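Local coordinates for hypothetical protein PH1109 (Pyrococcus horikoshii, PDB 2D59), which is of unknown function but belongs to the CoA-binding domain family, with a Rossmann-like fold built on a five-stranded parallel sheet, at residues A[70-75]-A[97-102]. Residues are numbered along the deposited sequence; the frame is centred on the assembly and turned at random.
Sequences SVLDIP and AIKKGA
The C-terminal turn of helix 87-100, closed by a Schellman motif at Gly101, meets a turn of helical backbone angles, residues 71-73, in the loop before strand 80-83, and Lys100 reaches across to join them. Its CG stands anti to the backbone N (chi1 -178°), which sends the chain toward the loop; after one bend at chi2 it runs extended past Val71 to the carbonyl of Ile74. On the way, Lys100 CG passes 4.0 Å from Val71 CG1. At the end, Lys100 NZ gives a short hydrogen bond of 2.6 Å to Ile74 O, with a C=O...N angle of 151° and the donor tilted 29° out of the carbonyl plane. The same ammonium also bonds to Asp76 O, so two main-chain carbonyls grip it. Leu72 reaches over the last helical turn: its CD2 lies 3.4 Å from Lys100 N and 3.6 Å from Lys99 CB, whereas the rest of Lys99 leads away. Within the loop, Ser70 OG accepts from Leu72 N at 3.2 Å, forming an ST turn, and Gln96 of the helix takes a hydrogen bond from Val71 N. Beneath, Val71 and Ile74 pack on strand 24-28, while Ala97 rests on strand 80-83. The contact thus packs a loop and a helix end on one face of the five-stranded parallel sheet, order 2-1-3-4-5, of a Rossmann-like fold, consistent with the CoA-binding domain family.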
loop_
_atom_site.group_PDB
_atom_site.type_symbol
_atom_site.label_atom_id
_atom_site.label_comp_id
_atom_site.label_asym_id
_atom_site.label_seq_id
_atom_site.Cartn_x
_atom_site.Cartn_y
_atom_site.Cartn_z
ATOM N N SER A 70 7.383 -3.394 -11.327
ATOM C CA SER A 70 5.935 -3.555 -11.410
ATOM C C SER A 70 5.422 -4.531 -10.358
ATOM O O SER A 70 6.147 -5.423 -9.917
ATOM C CB SER A 70 5.539 -4.059 -12.799
ATOM O OG SER A 70 4.209 -4.550 -12.800
ATOM N N VAL A 71 4.164 -4.361 -9.962
ATOM C CA VAL A 71 3.554 -5.234 -8.967
ATOM C C VAL A 71 3.479 -6.678 -9.460
ATOM O O VAL A 71 3.655 -7.619 -8.684
ATOM C CB VAL A 71 2.125 -4.763 -8.606
ATOM C CG1 VAL A 71 1.463 -5.771 -7.682
ATOM C CG2 VAL A 71 2.179 -3.398 -7.940
ATOM N N LEU A 72 3.220 -6.845 -10.752
ATOM C CA LEU A 72 3.114 -8.172 -11.344
ATOM C C LEU A 72 4.441 -8.928 -11.378
ATOM O O LEU A 72 4.454 -10.154 -11.495
ATOM C CB LEU A 72 2.542 -8.072 -12.762
ATOM C CG LEU A 72 1.072 -7.656 -12.865
ATOM C CD1 LEU A 72 0.663 -7.560 -14.327
ATOM C CD2 LEU A 72 0.203 -8.670 -12.135
ATOM N N ASP A 73 5.551 -8.203 -11.276
ATOM C CA ASP A 73 6.870 -8.830 -11.299
ATOM C C ASP A 73 7.199 -9.531 -9.987
ATOM O O ASP A 73 8.099 -10.370 -9.930
ATOM C CB ASP A 73 7.956 -7.795 -11.606
ATOM C CG ASP A 73 7.828 -7.212 -12.995
ATOM O OD1 ASP A 73 7.650 -7.994 -13.950
ATOM O OD2 ASP A 73 7.916 -5.975 -13.135
ATOM N N ILE A 74 6.476 -9.180 -8.931
ATOM C CA ILE A 74 6.700 -9.787 -7.626
ATOM C C ILE A 74 6.313 -11.261 -7.668
ATOM O O ILE A 74 5.188 -11.606 -8.024
ATOM C CB ILE A 74 5.867 -9.075 -6.541
ATOM C CG1 ILE A 74 6.286 -7.609 -6.464
ATOM C CG2 ILE A 74 6.063 -9.759 -5.196
ATOM C CD1 ILE A 74 5.386 -6.751 -5.592
ATOM N N PRO A 75 7.249 -12.152 -7.308
ATOM C CA PRO A 75 7.018 -13.601 -7.301
ATOM C C PRO A 75 5.961 -14.052 -6.293
ATOM O O PRO A 75 5.078 -14.844 -6.615
ATOM C CB PRO A 75 8.397 -14.173 -6.956
ATOM C CG PRO A 75 9.345 -13.113 -7.415
ATOM C CD PRO A 75 8.654 -11.851 -6.987
ATOM N N ALA A 97 -2.511 -4.348 -9.679
ATOM C CA ALA A 97 -3.027 -4.966 -8.462
ATOM C C ALA A 97 -4.172 -5.911 -8.815
ATOM O O ALA A 97 -4.308 -6.979 -8.227
ATOM C CB ALA A 97 -3.516 -3.888 -7.495
ATOM N N ILE A 98 -4.990 -5.503 -9.780
ATOM C CA ILE A 98 -6.121 -6.309 -10.220
ATOM C C ILE A 98 -5.614 -7.609 -10.811
ATOM O O ILE A 98 -6.097 -8.684 -10.470
ATOM C CB ILE A 98 -6.954 -5.591 -11.303
ATOM C CG1 ILE A 98 -7.494 -4.279 -10.746
ATOM C CG2 ILE A 98 -8.121 -6.463 -11.736
ATOM C CD1 ILE A 98 -8.316 -4.461 -9.496
ATOM N N LYS A 99 -4.653 -7.501 -11.720
ATOM C CA LYS A 99 -4.080 -8.676 -12.369
ATOM C C LYS A 99 -3.369 -9.573 -11.364
ATOM O O LYS A 99 -3.411 -10.795 -11.475
ATOM C CB LYS A 99 -3.090 -8.255 -13.462
ATOM C CG LYS A 99 -3.725 -7.616 -14.691
ATOM C CD LYS A 99 -4.819 -8.502 -15.275
ATOM C CE LYS A 99 -5.084 -8.181 -16.737
ATOM N NZ LYS A 99 -3.930 -8.576 -17.593
ATOM N N LYS A 100 -2.720 -8.955 -10.382
ATOM C CA LYS A 100 -1.989 -9.685 -9.351
ATOM C C LYS A 100 -2.938 -10.409 -8.401
ATOM O O LYS A 100 -2.536 -11.332 -7.694
ATOM C CB LYS A 100 -1.102 -8.714 -8.562
ATOM C CG LYS A 100 -0.242 -9.358 -7.486
ATOM C CD LYS A 100 0.776 -10.319 -8.081
ATOM C CE LYS A 100 1.651 -10.928 -6.994
ATOM N NZ LYS A 100 2.654 -11.877 -7.547
ATOM N N GLY A 101 -4.198 -9.985 -8.388
ATOM C CA GLY A 101 -5.178 -10.611 -7.519
ATOM C C GLY A 101 -5.123 -10.101 -6.091
ATOM O O GLY A 101 -5.464 -10.821 -5.150
ATOM N N ALA A 102 -4.694 -8.854 -5.924
ATOM C CA ALA A 102 -4.603 -8.250 -4.600
ATOM C C ALA A 102 -5.985 -8.219 -3.958
ATOM O O ALA A 102 -6.996 -8.341 -4.647
ATOM C CB ALA A 102 -4.039 -6.838 -4.708
#